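Local coordinates for adenylyltransferase and sulfurtransferase uba4 (Chaetomium thermophilum, PDB 6YUB), which probably activates a ubiquitin-like sulfur carrier by adenylation and helps sulfurate it, serving tRNA wobble-uridine thiolation and molybdenum cofactor synthesis, at residues B[40-52]-B[76-90]. Residues are numbered along the deposited sequence; the frame is centred on the assembly and turned at random.
Sequences IGAGGLGCPAAQY and RQVAHATKRVGMLKV
Cys47 sets its SG over one face of the His80 imidazole, 4.1 Å from the ring centroid and 26° off the normal, while the same sulfur presses on the methyl of Ala79 (SG to CB 3.5 Å). A chi1 of -74° swings SG away from the carbonyl carbon of Cys47 and toward the turn at Gln77–His80. The imidazole also clamps the glycine loop: His80 NE2 donates to Ala42 O at 3.1 Å, nearly in line with the carbonyl, though the N-H itself is bent at 146°. Ser92 bonds ND1 at the other end, so both nitrogens fix the ring's rotation. A phenylalanine here would probably leave Ala42 O without this donor and Ser92 without its ring partner. Ala42 is small enough for its CB to rest 3.8 Å from Lys89 CB, and the lysine chain kinks at its third torsion to reach Asp65 in a salt bridge. Glycines admit the other long chains: Gln77 NE2 comes within 3.4 Å of Gly43 CA, and Arg76, in the one of its two conformers described here, lays a guanidinium face over Gly44. A water donates to both Gly44 O and Arg76 O, tying the backbones together. This glycine-rich strand-turn-helix, matching the GxGxxG pattern, is characteristic of the Rossmann-like adenylation domain of the ThiF/MoeB family; Gly44, Arg76 and Lys89 are predicted to bind ATP there.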
loop_
_atom_site.group_PDB
_atom_site.type_symbol
_atom_site.label_atom_id
_atom_site.label_comp_id
_atom_site.label_asym_id
_atom_site.label_seq_id
_atom_site.Cartn_x
_atom_site.Cartn_y
_atom_site.Cartn_z
ATOM N N ILE B 40 -8.140 -4.861 18.366
ATOM C CA ILE B 40 -9.067 -5.986 18.387
ATOM C C ILE B 40 -8.686 -6.889 17.219
ATOM O O ILE B 40 -8.975 -6.580 16.059
ATOM C CB ILE B 40 -10.524 -5.526 18.303
ATOM C CG1 ILE B 40 -10.789 -4.412 19.316
ATOM C CG2 ILE B 40 -11.460 -6.700 18.558
ATOM C CD1 ILE B 40 -12.177 -3.809 19.220
ATOM N N GLY B 41 -8.050 -8.012 17.524
ATOM C CA GLY B 41 -7.565 -8.914 16.501
ATOM C C GLY B 41 -6.050 -8.929 16.434
ATOM O O GLY B 41 -5.427 -7.878 16.247
ATOM N N ALA B 42 -5.449 -10.107 16.579
ATOM C CA ALA B 42 -4.000 -10.256 16.621
ATOM C C ALA B 42 -3.476 -11.037 15.419
ATOM O O ALA B 42 -2.565 -11.858 15.543
ATOM C CB ALA B 42 -3.566 -10.940 17.917
ATOM N N GLY B 43 -4.041 -10.777 14.239
ATOM C CA GLY B 43 -3.648 -11.485 13.036
ATOM C C GLY B 43 -2.986 -10.609 11.988
ATOM O O GLY B 43 -2.111 -9.799 12.308
ATOM N N GLY B 44 -3.415 -10.750 10.729
ATOM C CA GLY B 44 -2.742 -10.062 9.640
ATOM C C GLY B 44 -2.825 -8.552 9.752
ATOM O O GLY B 44 -1.877 -7.838 9.411
ATOM N N LEU B 45 -3.968 -8.043 10.203
ATOM C CA LEU B 45 -4.103 -6.611 10.429
ATOM C C LEU B 45 -3.492 -6.204 11.766
ATOM O O LEU B 45 -2.818 -5.172 11.857
ATOM C CB LEU B 45 -5.577 -6.209 10.372
ATOM C CG LEU B 45 -6.252 -6.264 9.002
ATOM C CD1 LEU B 45 -7.766 -6.200 9.139
ATOM C CD2 LEU B 45 -5.745 -5.129 8.108
ATOM N N GLY B 46 -3.688 -7.020 12.801
ATOM C CA GLY B 46 -3.276 -6.631 14.137
ATOM C C GLY B 46 -1.774 -6.657 14.358
ATOM O O GLY B 46 -1.250 -5.848 15.130
ATOM N N CYS B 47 -1.069 -7.584 13.712
ATOM C CA CYS B 47 0.373 -7.696 13.951
ATOM C C CYS B 47 1.130 -6.456 13.496
ATOM O O CYS B 47 1.876 -5.885 14.316
ATOM C CB CYS B 47 0.919 -8.951 13.253
ATOM S SG CYS B 47 0.480 -10.504 14.074
ATOM N N PRO B 48 1.000 -5.990 12.250
ATOM C CA PRO B 48 1.729 -4.772 11.859
ATOM C C PRO B 48 1.283 -3.537 12.621
ATOM O O PRO B 48 2.116 -2.695 12.977
ATOM C CB PRO B 48 1.443 -4.657 10.351
ATOM C CG PRO B 48 0.222 -5.501 10.115
ATOM C CD PRO B 48 0.307 -6.621 11.112
ATOM N N ALA B 49 -0.017 -3.390 12.876
ATOM C CA ALA B 49 -0.482 -2.255 13.664
ATOM C C ALA B 49 0.192 -2.245 15.034
ATOM O O ALA B 49 0.746 -1.225 15.464
ATOM C CB ALA B 49 -2.002 -2.302 13.804
ATOM N N ALA B 50 0.164 -3.384 15.730
ATOM C CA ALA B 50 0.768 -3.451 17.056
ATOM C C ALA B 50 2.260 -3.142 17.005
ATOM O O ALA B 50 2.771 -2.390 17.844
ATOM C CB ALA B 50 0.531 -4.832 17.674
ATOM N N GLN B 51 2.969 -3.693 16.017
ATOM C CA GLN B 51 4.417 -3.513 15.954
ATOM C C GLN B 51 4.794 -2.037 15.934
ATOM O O GLN B 51 5.706 -1.608 16.647
ATOM C CB GLN B 51 4.982 -4.225 14.721
ATOM C CG GLN B 51 5.116 -5.736 14.878
ATOM C CD GLN B 51 5.689 -6.398 13.637
ATOM O OE1 GLN B 51 6.842 -6.836 13.627
ATOM N NE2 GLN B 51 4.889 -6.470 12.581
ATOM N N TYR B 52 4.099 -1.238 15.120
ATOM C CA TYR B 52 4.501 0.152 14.929
ATOM C C TYR B 52 3.975 1.065 16.025
ATOM O O TYR B 52 4.594 2.100 16.305
ATOM C CB TYR B 52 4.051 0.622 13.546
ATOM C CG TYR B 52 4.911 0.044 12.447
ATOM C CD1 TYR B 52 6.101 0.665 12.070
ATOM C CD2 TYR B 52 4.560 -1.136 11.810
ATOM C CE1 TYR B 52 6.899 0.136 11.077
ATOM C CE2 TYR B 52 5.352 -1.675 10.818
ATOM C CZ TYR B 52 6.522 -1.036 10.456
ATOM O OH TYR B 52 7.308 -1.575 9.467
ATOM N N ARG B 76 1.302 -14.082 6.578
ATOM C CA ARG B 76 0.689 -12.774 6.756
ATOM C C ARG B 76 0.751 -12.257 8.186
ATOM O O ARG B 76 0.674 -11.040 8.386
ATOM C CB ARG B 76 -0.783 -12.807 6.311
ATOM C CG ARG B 76 -1.679 -13.689 7.174
ATOM C CD ARG B 76 -3.151 -13.635 6.742
ATOM N NE ARG B 76 -4.043 -13.835 7.885
ATOM C CZ ARG B 76 -4.848 -12.901 8.393
ATOM N NH1 ARG B 76 -4.912 -11.691 7.851
ATOM N NH2 ARG B 76 -5.609 -13.186 9.438
ATOM N N GLN B 77 0.879 -13.136 9.179
ATOM C CA GLN B 77 0.964 -12.733 10.583
ATOM C C GLN B 77 2.422 -12.818 11.037
ATOM O O GLN B 77 2.828 -13.701 11.794
ATOM C CB GLN B 77 0.048 -13.604 11.436
ATOM C CG GLN B 77 -1.352 -13.753 10.856
ATOM C CD GLN B 77 -2.303 -14.509 11.768
ATOM O OE1 GLN B 77 -1.897 -15.087 12.779
ATOM N NE2 GLN B 77 -3.584 -14.504 11.413
ATOM N N VAL B 78 3.212 -11.857 10.550
ATOM C CA VAL B 78 4.667 -11.935 10.665
ATOM C C VAL B 78 5.195 -11.586 12.046
ATOM O O VAL B 78 6.402 -11.710 12.283
ATOM C CB VAL B 78 5.330 -11.019 9.620
ATOM C CG1 VAL B 78 4.893 -11.413 8.214
ATOM C CG2 VAL B 78 4.999 -9.555 9.890
ATOM N N ALA B 79 4.334 -11.158 12.966
ATOM C CA ALA B 79 4.762 -10.950 14.343
ATOM C C ALA B 79 4.810 -12.247 15.143
ATOM O O ALA B 79 5.275 -12.235 16.289
ATOM C CB ALA B 79 3.838 -9.951 15.045
ATOM N N HIS B 80 4.353 -13.354 14.568
ATOM C CA HIS B 80 4.354 -14.647 15.233
ATOM C C HIS B 80 5.584 -15.450 14.816
ATOM O O HIS B 80 6.300 -15.105 13.869
ATOM C CB HIS B 80 3.073 -15.416 14.909
ATOM C CG HIS B 80 1.825 -14.742 15.394
ATOM N ND1 HIS B 80 1.723 -14.179 16.649
ATOM C CD2 HIS B 80 0.630 -14.534 14.791
ATOM C CE1 HIS B 80 0.519 -13.655 16.798
ATOM N NE2 HIS B 80 -0.164 -13.857 15.685
ATOM N N ALA B 81 5.826 -16.536 15.544
ATOM C CA ALA B 81 6.986 -17.385 15.321
ATOM C C ALA B 81 6.535 -18.821 15.112
ATOM O O ALA B 81 5.465 -19.226 15.577
ATOM C CB ALA B 81 7.970 -17.315 16.495
ATOM N N THR B 82 7.362 -19.585 14.394
ATOM C CA THR B 82 7.050 -20.988 14.151
ATOM C C THR B 82 7.042 -21.785 15.451
ATOM O O THR B 82 6.220 -22.689 15.628
ATOM C CB THR B 82 8.055 -21.584 13.163
ATOM O OG1 THR B 82 7.983 -20.873 11.922
ATOM C CG2 THR B 82 7.763 -23.062 12.915
ATOM N N LYS B 83 7.958 -21.470 16.371
ATOM C CA LYS B 83 8.014 -22.179 17.643
ATOM C C LYS B 83 6.880 -21.786 18.581
ATOM O O LYS B 83 6.715 -22.422 19.623
ATOM C CB LYS B 83 9.357 -21.928 18.332
ATOM C CG LYS B 83 10.562 -22.349 17.510
ATOM N N ARG B 84 6.102 -20.759 18.241
ATOM C CA ARG B 84 4.959 -20.353 19.048
ATOM C C ARG B 84 3.635 -20.824 18.461
ATOM O O ARG B 84 2.574 -20.403 18.931
ATOM C CB ARG B 84 4.952 -18.830 19.226
ATOM C CG ARG B 84 6.178 -18.306 19.949
ATOM C CD ARG B 84 5.931 -16.939 20.577
ATOM N NE ARG B 84 5.808 -15.878 19.590
ATOM C CZ ARG B 84 6.826 -15.167 19.113
ATOM N NH1 ARG B 84 8.063 -15.399 19.531
ATOM N NH2 ARG B 84 6.603 -14.212 18.220
ATOM N N VAL B 85 3.673 -21.698 17.454
ATOM C CA VAL B 85 2.453 -22.304 16.942
ATOM C C VAL B 85 1.768 -23.069 18.063
ATOM O O VAL B 85 2.408 -23.820 18.812
ATOM C CB VAL B 85 2.770 -23.208 15.745
ATOM C CG1 VAL B 85 1.565 -24.076 15.397
ATOM C CG2 VAL B 85 3.186 -22.370 14.544
ATOM N N GLY B 86 0.453 -22.891 18.173
ATOM C CA GLY B 86 -0.315 -23.450 19.255
ATOM C C GLY B 86 -0.526 -22.517 20.423
ATOM O O GLY B 86 -1.446 -22.739 21.226
ATOM N N MET B 87 0.300 -21.484 20.549
ATOM C CA MET B 87 0.131 -20.484 21.591
ATOM C C MET B 87 -0.938 -19.478 21.179
ATOM O O MET B 87 -1.193 -19.258 19.990
ATOM C CB MET B 87 1.459 -19.774 21.854
ATOM C CG MET B 87 1.411 -18.712 22.941
ATOM S SD MET B 87 2.908 -17.689 22.962
ATOM C CE MET B 87 4.161 -18.921 23.319
ATOM N N LEU B 88 -1.577 -18.876 22.180
ATOM C CA LEU B 88 -2.518 -17.797 21.931
ATOM C C LEU B 88 -1.851 -16.697 21.112
ATOM O O LEU B 88 -0.709 -16.308 21.374
ATOM C CB LEU B 88 -3.031 -17.230 23.252
ATOM C CG LEU B 88 -3.933 -18.132 24.095
ATOM C CD1 LEU B 88 -4.302 -17.447 25.401
ATOM C CD2 LEU B 88 -5.179 -18.514 23.322
ATOM N N LYS B 89 -2.576 -16.201 20.103
ATOM C CA LYS B 89 -2.045 -15.119 19.280
ATOM C C LYS B 89 -1.676 -13.911 20.129
ATOM O O LYS B 89 -0.607 -13.316 19.938
ATOM C CB LYS B 89 -3.066 -14.729 18.213
ATOM C CG LYS B 89 -3.276 -15.787 17.134
ATOM C CD LYS B 89 -3.797 -15.167 15.843
ATOM C CE LYS B 89 -5.309 -15.090 15.819
ATOM N NZ LYS B 89 -5.797 -14.120 14.792
ATOM N N VAL B 90 -2.532 -13.546 21.086
ATOM C CA VAL B 90 -2.280 -12.367 21.905
ATOM C C VAL B 90 -0.956 -12.500 22.650
ATOM O O VAL B 90 -0.190 -11.531 22.758
ATOM C CB VAL B 90 -3.458 -12.133 22.869
ATOM C CG1 VAL B 90 -3.640 -13.317 23.806
ATOM C CG2 VAL B 90 -3.248 -10.852 23.655
HETATM O O HOH W 1 0.338 -8.490 7.793
#